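Local atomic coordinates of VlsE1 (Borreliella burgdorferi, PDB entry 1L8W), a protein that is a variable surface lipoprotein of the Lyme disease spirochaete, whose antigenic switching probably helps the bacterium evade the host immune response. Residues E113-E116 against L117-L121; I159-G162 against I163-V167; K183-N186 against N187-A190; G292-E295 against K296-A300. All coordinates share one frame; numbering follows the deposited sequence.

Contact 1. Residues E113-E116 against L117-L121; sequences EVSE and LLDKL
Lys120 reaches back along the helix over the carbonyl of Glu116, one turn earlier, and its chain can be followed atom by atom. Lys120 CB lies 3.7 Å from Glu116 O. Lys120 CG comes closest, 3.1 Å from the same Glu116 O, because chi1 of -62° sets it beside the backbone N, on the side where that carbonyl oxygen arrives. From there the chain runs straight: Lys120 CD is 3.8 Å from Glu116 O, Lys120 CE has left the carbonyl and lies 4.3 Å from Glu116 CG, and NZ ends well short of the Glu116 carboxylate, so the pair meets through methylenes and not through charge. Under this contact lies the regular alpha-helical backbone of helix 106-131, in which Leu117, Leu118, Asp119 and Lys120 each donate N-H to the carbonyl oxygen four residues back; the straightest of these bonds, Leu118 N to Val114 O, spans 2.9 Å with an angle of 167° at the hydrogen. The helix is amphipathic in this antigen's long-helix bundle. On its buried side Val114 CG1 meets Leu118 CD1 at 4.3 Å, a methyl-to-methyl touch one turn apart, and the two residues also pack on Val331 and Val324 of helix 294-333, while Leu80 and Lys77 of helix 59-80 close over them. Asp119 stands on a more open side, with CB 3.3 Å from Glu116 O and its carboxylate carbon CG near Ser115 O. Its OD1 has long, weak ion pairs with Lys77 and Lys123, which may offset the repulsion from the nearby Glu116 carboxylate.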
loop_
_atom_site.group_PDB
_atom_site.type_symbol
_atom_site.label_atom_id
_atom_site.label_comp_id
_atom_site.label_asym_id
_atom_site.label_seq_id
_atom_site.Cartn_x
_atom_site.Cartn_y
_atom_site.Cartn_z
ATOM N N GLU A 113 24.569 -15.945 -3.301
ATOM C CA GLU A 113 23.885 -14.767 -3.822
ATOM C C GLU A 113 22.365 -14.845 -3.653
ATOM O O GLU A 113 21.724 -13.863 -3.281
ATOM C CB GLU A 113 24.235 -14.573 -5.300
ATOM C CG GLU A 113 24.048 -15.816 -6.150
ATOM C CD GLU A 113 24.246 -15.550 -7.633
ATOM O OE1 GLU A 113 25.315 -15.022 -8.006
ATOM O OE2 GLU A 113 23.330 -15.872 -8.425
ATOM N N VAL A 114 21.796 -16.010 -3.935
ATOM C CA VAL A 114 20.362 -16.209 -3.807
ATOM C C VAL A 114 19.984 -16.170 -2.329
ATOM O O VAL A 114 18.919 -15.668 -1.960
ATOM C CB VAL A 114 19.940 -17.562 -4.422
ATOM C CG1 VAL A 114 18.466 -17.821 -4.180
ATOM C CG2 VAL A 114 20.226 -17.553 -5.908
ATOM N N SER A 115 20.870 -16.695 -1.488
ATOM C CA SER A 115 20.641 -16.719 -0.050
ATOM C C SER A 115 20.619 -15.293 0.497
ATOM O O SER A 115 19.778 -14.949 1.323
ATOM C CB SER A 115 21.744 -17.526 0.645
ATOM O OG SER A 115 21.582 -17.520 2.057
ATOM N N GLU A 116 21.547 -14.469 0.023
ATOM C CA GLU A 116 21.642 -13.084 0.468
ATOM C C GLU A 116 20.383 -12.344 0.033
ATOM O O GLU A 116 19.860 -11.495 0.759
ATOM C CB GLU A 116 22.871 -12.417 -0.152
ATOM C CG GLU A 116 23.576 -11.407 0.747
ATOM C CD GLU A 116 24.904 -11.933 1.288
ATOM O OE1 GLU A 116 25.738 -12.384 0.473
ATOM O OE2 GLU A 116 25.117 -11.888 2.521
ATOM N N LEU A 117 19.915 -12.679 -1.166
ATOM C CA LEU A 117 18.715 -12.084 -1.735
ATOM C C LEU A 117 17.566 -12.421 -0.787
ATOM O O LEU A 117 16.850 -11.530 -0.325
ATOM C CB LEU A 117 18.465 -12.670 -3.135
ATOM C CG LEU A 117 17.433 -12.094 -4.118
ATOM C CD1 LEU A 117 16.378 -13.140 -4.404
ATOM C CD2 LEU A 117 16.810 -10.809 -3.584
ATOM N N LEU A 118 17.410 -13.708 -0.482
ATOM C CA LEU A 118 16.357 -14.149 0.427
ATOM C C LEU A 118 16.430 -13.405 1.760
ATOM O O LEU A 118 15.404 -13.007 2.309
ATOM C CB LEU A 118 16.455 -15.659 0.658
ATOM C CG LEU A 118 16.077 -16.520 -0.553
ATOM C CD1 LEU A 118 16.535 -17.956 -0.343
ATOM C CD2 LEU A 118 14.573 -16.457 -0.774
ATOM N N ASP A 119 17.644 -13.216 2.276
ATOM C CA ASP A 119 17.845 -12.498 3.540
ATOM C C ASP A 119 17.327 -11.070 3.479
ATOM O O ASP A 119 16.673 -10.599 4.406
ATOM C CB ASP A 119 19.330 -12.448 3.916
ATOM C CG ASP A 119 19.793 -13.696 4.627
ATOM O OD1 ASP A 119 18.928 -14.421 5.169
ATOM O OD2 ASP A 119 21.020 -13.941 4.659
ATOM N N LYS A 120 17.640 -10.384 2.386
ATOM C CA LYS A 120 17.219 -9.004 2.190
ATOM C C LYS A 120 15.699 -8.871 2.146
ATOM O O LYS A 120 15.131 -7.919 2.683
ATOM C CB LYS A 120 17.823 -8.457 0.892
ATOM C CG LYS A 120 19.349 -8.437 0.893
ATOM C CD LYS A 120 19.925 -7.830 -0.379
ATOM C CE LYS A 120 21.444 -7.784 -0.301
ATOM N NZ LYS A 120 22.053 -7.312 -1.568
ATOM N N LEU A 121 15.053 -9.834 1.503
ATOM C CA LEU A 121 13.609 -9.832 1.376
ATOM C C LEU A 121 12.954 -10.035 2.745
ATOM O O LEU A 121 12.052 -9.290 3.125
ATOM C CB LEU A 121 13.170 -10.931 0.396
ATOM C CG LEU A 121 13.573 -10.779 -1.080
ATOM C CD1 LEU A 121 13.275 -12.069 -1.843
ATOM C CD2 LEU A 121 12.827 -9.615 -1.702
#

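Contact 2. Residues I159-G162 against I163-V167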
loop_
_atom_site.group_PDB
_atom_site.type_symbol
_atom_site.label_atom_id
_atom_site.label_comp_id
_atom_site.label_asym_id
_atom_site.label_seq_id
_atom_site.Cartn_x
_atom_site.Cartn_y
_atom_site.Cartn_z
ATOM N N ILE A 159 5.422 1.235 6.785
ATOM C CA ILE A 159 4.880 0.347 5.772
ATOM C C ILE A 159 5.497 0.715 4.427
ATOM O O ILE A 159 5.874 -0.163 3.649
ATOM C CB ILE A 159 3.337 0.438 5.734
ATOM C CG1 ILE A 159 2.764 -0.193 7.011
ATOM C CG2 ILE A 159 2.775 -0.288 4.510
ATOM C CD1 ILE A 159 1.255 -0.153 7.085
ATOM N N ALA A 160 5.622 2.016 4.171
ATOM C CA ALA A 160 6.209 2.499 2.920
ATOM C C ALA A 160 7.683 2.089 2.801
ATOM O O ALA A 160 8.119 1.561 1.769
ATOM C CB ALA A 160 6.080 4.019 2.839
ATOM N N LYS A 161 8.445 2.319 3.866
ATOM C CA LYS A 161 9.856 1.983 3.860
ATOM C C LYS A 161 10.036 0.491 3.669
ATOM O O LYS A 161 10.949 0.051 2.968
ATOM C CB LYS A 161 10.519 2.434 5.162
ATOM C CG LYS A 161 11.987 2.068 5.256
ATOM C CD LYS A 161 12.602 2.615 6.528
ATOM C CE LYS A 161 14.076 2.251 6.632
ATOM N NZ LYS A 161 14.688 2.814 7.865
ATOM N N GLY A 162 9.162 -0.292 4.295
ATOM C CA GLY A 162 9.256 -1.732 4.154
ATOM C C GLY A 162 9.078 -2.084 2.692
ATOM O O GLY A 162 9.849 -2.855 2.126
ATOM N N ILE A 163 8.051 -1.502 2.081
ATOM C CA ILE A 163 7.762 -1.736 0.672
ATOM C C ILE A 163 8.928 -1.295 -0.211
ATOM O O ILE A 163 9.278 -1.984 -1.163
ATOM C CB ILE A 163 6.477 -1.005 0.249
ATOM C CG1 ILE A 163 5.281 -1.645 0.954
ATOM C CG2 ILE A 163 6.316 -1.056 -1.264
ATOM C CD1 ILE A 163 3.944 -1.100 0.528
ATOM N N LYS A 164 9.536 -0.154 0.104
ATOM C CA LYS A 164 10.684 0.307 -0.671
ATOM C C LYS A 164 11.822 -0.712 -0.554
ATOM O O LYS A 164 12.461 -1.059 -1.551
ATOM C CB LYS A 164 11.170 1.676 -0.181
ATOM C CG LYS A 164 12.416 2.172 -0.932
ATOM C CD LYS A 164 12.706 3.644 -0.669
ATOM C CE LYS A 164 13.482 3.853 0.615
ATOM N NZ LYS A 164 14.919 3.470 0.481
ATOM N N GLU A 165 12.072 -1.191 0.663
ATOM C CA GLU A 165 13.127 -2.178 0.895
ATOM C C GLU A 165 12.843 -3.471 0.138
ATOM O O GLU A 165 13.748 -4.093 -0.425
ATOM C CB GLU A 165 13.264 -2.465 2.395
ATOM C CG GLU A 165 14.219 -1.513 3.131
ATOM C CD GLU A 165 13.961 -1.434 4.631
ATOM O OE1 GLU A 165 13.619 -2.465 5.248
ATOM O OE2 GLU A 165 14.120 -0.330 5.200
ATOM N N ILE A 166 11.579 -3.877 0.118
ATOM C CA ILE A 166 11.210 -5.098 -0.580
ATOM C C ILE A 166 11.507 -4.958 -2.070
ATOM O O ILE A 166 12.161 -5.808 -2.667
ATOM C CB ILE A 166 9.717 -5.404 -0.405
ATOM C CG1 ILE A 166 9.449 -5.920 1.016
ATOM C CG2 ILE A 166 9.275 -6.409 -1.453
ATOM C CD1 ILE A 166 7.971 -6.133 1.326
ATOM N N VAL A 167 11.026 -3.861 -2.647
ATOM C CA VAL A 167 11.206 -3.580 -4.064
ATOM C C VAL A 167 12.675 -3.454 -4.464
ATOM O O VAL A 167 13.066 -3.919 -5.529
ATOM C CB VAL A 167 10.446 -2.286 -4.466
ATOM C CG1 VAL A 167 10.629 -2.009 -5.966
ATOM C CG2 VAL A 167 8.956 -2.436 -4.124
#
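Within helix 153-170, Ile159 gives its carbonyl oxygen to Ile163 N, and its CG2 methyl lies 4.2 Å from Ile163 CD1. That methyl ends the branch whose Ile163 CG1, beside the backbone N (chi1 -67°), is 3.1 Å from Ile159 O. Ala160 follows with a 2.8 Å bond from Lys164 N to Ala160 O, while its methyl faces Ile227 of helix 220-230. Lys161 accepts from Glu165 N and sends out a fully extended chain that the Glu165 side chain crosses at a slant: Glu165 OE2 lies against the methylenes, 3.0 Å from Lys161 CE and 3.2 Å from Lys161 CG. Gly162 adds only backbone, its carbonyl oxygen taking Ile166 N at 2.8 Å and lying 3.3 Å from Ile166 CG1. Ile163 and Ile166 pack on Ile316 of helix 294-333, and Ile166 also on Ala124 and Val125 of helix 106-131, putting these turns within the helical core. Lys161 NZ stays 4.2 Å from Glu165 OE2, beyond a salt bridge, whereas Glu165 OE1 is hydrogen-bonded to Thr127; the carboxylate is therefore probably oriented by the threonine, with the lysine contributing a looser electrostatic attraction.

Contact 3. Residues K183-N186 against N187-A190; sequences KGEN and NKGA
From Glu185 to Lys188 the backbone forms a type I beta-turn, with Asn186 and Asn187 at its corners, closed by one direct hydrogen bond, Lys188 N to Glu185 O at 3.2 Å; the N-H...O angle is nearly straight (169°), yet the donor arrives above the carbonyl plane, 63° out of it. A water bridges Gly184 O and Asn187 N, 2.7 Å from each, and accepts from the Asn187 amide, which is thus satisfied through solvent. Gly184, just ahead of the turn, has positive phi, at backbone angles where a side chain would run into the preceding carbonyl. The Glu185 and Lys188 side chains run parallel off the same face of the turn. In each, a first torsion near +60° wedges CG between N and C of its own residue, which lets the two chains keep company. Lys188 CG rests 3.0 Å from Glu185 O, and farther out Lys188 CE meets Glu185 OE1, also at 3.0 Å. A bend at chi4 turns the ammonium aside, leaving Lys188 NZ 4.3 Å from Glu185 OE1. That nitrogen forms its salt bridge with Glu260, and Glu185 OE1 has a long, weak ion pair with Lys267. Asn187, just before the 3-10 segment 188-190, gives ND2 to Asp269 OD1 and packs on helix 205-216. The Glu185 carboxylate thus meets the methylenes of Lys188 and not its ammonium, and the electrostatic tie that fixes the end of Lys188 probably comes mainly from Glu260, joining this surface loop to a separate part of the chain.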
loop_
_atom_site.group_PDB
_atom_site.type_symbol
_atom_site.label_atom_id
_atom_site.label_comp_id
_atom_site.label_asym_id
_atom_site.label_seq_id
_atom_site.Cartn_x
_atom_site.Cartn_y
_atom_site.Cartn_z
ATOM N N LYS A 183 -1.271 11.603 -15.998
ATOM C CA LYS A 183 -1.955 12.846 -15.657
ATOM C C LYS A 183 -3.466 12.807 -15.846
ATOM O O LYS A 183 -3.997 12.028 -16.641
ATOM C CB LYS A 183 -1.364 14.011 -16.451
ATOM C CG LYS A 183 -0.196 14.689 -15.746
ATOM C CD LYS A 183 -0.663 15.397 -14.475
ATOM C CE LYS A 183 0.494 16.065 -13.743
ATOM N NZ LYS A 183 0.036 16.860 -12.568
ATOM N N GLY A 184 -4.146 13.669 -15.100
ATOM C CA GLY A 184 -5.590 13.740 -15.153
ATOM C C GLY A 184 -6.076 13.916 -13.732
ATOM O O GLY A 184 -6.188 12.945 -12.989
ATOM N N GLU A 185 -6.356 15.158 -13.356
ATOM C CA GLU A 185 -6.807 15.479 -12.009
ATOM C C GLU A 185 -8.287 15.170 -11.793
ATOM O O GLU A 185 -8.916 15.708 -10.882
ATOM C CB GLU A 185 -6.543 16.963 -11.721
ATOM C CG GLU A 185 -7.407 17.912 -12.549
ATOM C CD GLU A 185 -6.960 19.360 -12.459
ATOM O OE1 GLU A 185 -6.998 19.941 -11.353
ATOM O OE2 GLU A 185 -6.572 19.919 -13.507
ATOM N N ASN A 186 -8.839 14.294 -12.627
ATOM C CA ASN A 186 -10.250 13.927 -12.527
ATOM C C ASN A 186 -10.672 13.436 -11.141
ATOM O O ASN A 186 -11.808 13.651 -10.724
ATOM C CB ASN A 186 -10.592 12.842 -13.560
ATOM C CG ASN A 186 -10.344 13.290 -14.986
ATOM O OD1 ASN A 186 -10.910 14.283 -15.445
ATOM N ND2 ASN A 186 -9.495 12.554 -15.699
ATOM N N ASN A 187 -9.768 12.780 -10.422
ATOM C CA ASN A 187 -10.127 12.246 -9.111
ATOM C C ASN A 187 -9.561 12.965 -7.890
ATOM O O ASN A 187 -9.638 12.455 -6.774
ATOM C CB ASN A 187 -9.780 10.757 -9.062
ATOM C CG ASN A 187 -10.546 9.948 -10.106
ATOM O OD1 ASN A 187 -11.776 9.898 -10.085
ATOM N ND2 ASN A 187 -9.821 9.321 -11.028
ATOM N N LYS A 188 -9.017 14.158 -8.097
ATOM C CA LYS A 188 -8.456 14.936 -7.002
ATOM C C LYS A 188 -9.449 15.079 -5.853
ATOM O O LYS A 188 -9.056 15.295 -4.707
ATOM C CB LYS A 188 -8.019 16.318 -7.507
ATOM C CG LYS A 188 -9.092 17.121 -8.243
ATOM C CD LYS A 188 -8.503 18.442 -8.753
ATOM C CE LYS A 188 -9.432 19.165 -9.739
ATOM N NZ LYS A 188 -10.627 19.790 -9.089
ATOM N N GLY A 189 -10.735 14.949 -6.168
ATOM C CA GLY A 189 -11.768 15.049 -5.154
ATOM C C GLY A 189 -11.704 13.942 -4.110
ATOM O O GLY A 189 -12.394 13.998 -3.095
ATOM N N ALA A 190 -10.878 12.931 -4.349
ATOM C CA ALA A 190 -10.743 11.832 -3.396
ATOM C C ALA A 190 -10.138 12.335 -2.081
ATOM O O ALA A 190 -10.274 11.699 -1.043
ATOM C CB ALA A 190 -9.877 10.729 -3.991
HETATM O O HOH W 1 -7.191 12.000 -10.647
#

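Contact 4. Residues G292-E295 against K296-A300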
loop_
_atom_site.group_PDB
_atom_site.type_symbol
_atom_site.label_atom_id
_atom_site.label_comp_id
_atom_site.label_asym_id
_atom_site.label_seq_id
_atom_site.Cartn_x
_atom_site.Cartn_y
_atom_site.Cartn_z
ATOM N N GLY A 292 -24.890 11.801 7.265
ATOM C CA GLY A 292 -25.933 11.593 6.280
ATOM C C GLY A 292 -25.299 11.152 4.972
ATOM O O GLY A 292 -25.944 11.135 3.926
ATOM N N GLU A 293 -24.017 10.799 5.039
ATOM C CA GLU A 293 -23.282 10.349 3.861
ATOM C C GLU A 293 -22.689 8.950 4.006
ATOM O O GLU A 293 -22.466 8.269 3.012
ATOM C CB GLU A 293 -22.156 11.328 3.531
ATOM C CG GLU A 293 -22.585 12.498 2.672
ATOM C CD GLU A 293 -23.169 12.055 1.355
ATOM O OE1 GLU A 293 -22.518 11.259 0.650
ATOM O OE2 GLU A 293 -24.283 12.504 1.023
ATOM N N LYS A 294 -22.431 8.531 5.238
ATOM C CA LYS A 294 -21.844 7.221 5.485
ATOM C C LYS A 294 -22.483 6.139 4.633
ATOM O O LYS A 294 -21.836 5.546 3.780
ATOM C CB LYS A 294 -21.978 6.835 6.961
ATOM C CG LYS A 294 -21.504 5.426 7.255
ATOM C CD LYS A 294 -21.739 5.027 8.702
ATOM C CE LYS A 294 -20.765 5.712 9.632
ATOM N NZ LYS A 294 -19.364 5.313 9.340
ATOM N N GLU A 295 -23.763 5.892 4.868
ATOM C CA GLU A 295 -24.490 4.872 4.135
ATOM C C GLU A 295 -24.480 5.124 2.634
ATOM O O GLU A 295 -24.637 4.202 1.838
ATOM C CB GLU A 295 -25.934 4.814 4.636
ATOM C CG GLU A 295 -26.049 4.776 6.152
ATOM C CD GLU A 295 -26.267 6.152 6.767
ATOM O OE1 GLU A 295 -25.598 7.124 6.336
ATOM O OE2 GLU A 295 -27.105 6.259 7.694
ATOM N N LYS A 296 -24.278 6.376 2.249
ATOM C CA LYS A 296 -24.297 6.748 0.839
ATOM C C LYS A 296 -22.947 6.632 0.138
ATOM O O LYS A 296 -22.891 6.475 -1.086
ATOM C CB LYS A 296 -24.836 8.180 0.703
ATOM C CG LYS A 296 -25.076 8.637 -0.729
ATOM C CD LYS A 296 -25.652 10.056 -0.806
ATOM C CE LYS A 296 -27.007 10.162 -0.109
ATOM N NZ LYS A 296 -27.796 11.353 -0.566
ATOM N N ALA A 297 -21.863 6.689 0.910
ATOM C CA ALA A 297 -20.523 6.627 0.336
ATOM C C ALA A 297 -19.622 5.529 0.903
ATOM O O ALA A 297 -18.556 5.260 0.356
ATOM C CB ALA A 297 -19.844 7.989 0.492
ATOM N N GLU A 298 -20.048 4.899 1.990
ATOM C CA GLU A 298 -19.275 3.830 2.639
ATOM C C GLU A 298 -18.767 2.765 1.654
ATOM O O GLU A 298 -17.553 2.541 1.512
ATOM C CB GLU A 298 -20.149 3.148 3.686
ATOM C CG GLU A 298 -19.410 2.263 4.669
ATOM C CD GLU A 298 -20.358 1.670 5.701
ATOM O OE1 GLU A 298 -21.239 2.415 6.195
ATOM O OE2 GLU A 298 -20.220 0.469 6.020
ATOM N N GLY A 299 -19.719 2.112 0.991
ATOM C CA GLY A 299 -19.419 1.063 0.033
ATOM C C GLY A 299 -18.357 1.412 -0.984
ATOM O O GLY A 299 -17.477 0.607 -1.267
ATOM N N ALA A 300 -18.432 2.623 -1.519
ATOM C CA ALA A 300 -17.484 3.081 -2.523
ATOM C C ALA A 300 -16.069 3.272 -1.986
ATOM O O ALA A 300 -15.103 2.831 -2.600
ATOM C CB ALA A 300 -17.979 4.378 -3.144
#
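The N-terminal turn of the long helix 294-333 starts at Glu293, its N-cap residue, whose carbonyl oxygen receives Ala297 N at 2.7 Å, nearly end-on to the carbonyl, and a weak bond from Lys296 N. Gly292 leads in with positive phi (83°), at angles that suit a residue without a side chain. Lys294 O is gripped twice: Glu298 N comes to 2.6 Å almost straight off the end of the carbonyl, while Ala297 N approaches from above the carbonyl plane, 62° out of it. This first turn therefore mixes i+3 and i+4 bonding, and the helix is kinked just beyond, where the amides of Gly299 and Ala300 lack bonds to the turn before. The same turn brings two pairs of oppositely charged side chains across each other. The Glu293 chain, bent at chi2 (-59°), swings over toward Lys296, with OE2 3.3 Å from Lys296 CD and 4.0 Å from Lys296 NZ, beyond a salt bridge. Its other oxygen, OE1, accepts a hydrogen bond from Ser205 N at the start of helix 205-216, linking two helix beginnings. One turn apart, Glu298 OE1 lies 3.2 Å from Lys294 CG but does not meet Lys294 NZ, 4.7 Å away, and both side chains also touch Val141 of strand 141-142. Ala297, on the buried side, places its CB 3.6 Å from Glu293 O and packs on Ala208 of helix 205-216.

In the fold
From the N terminus, the contacts come in series, each a short local turn, and none nests within or crosses another. Contact 1 lies within helix 106-131 and contact 2 within helix 153-170; these touch where Leu121 CD2 packs on Ile166 O, and both face helix 294-333. Contact 3 closes a surface bend in the loop between helices 153-170 and 205-216. Contact 4 forms the start of helix 294-333, whose later residues run on past contacts 2 and 1, so that one helix connects the far ends. Contacts 3 and 4 lie with nearest atoms about 10 Å apart, and both lean on helix 205-216; contact 1 lies across the chain's centre from them.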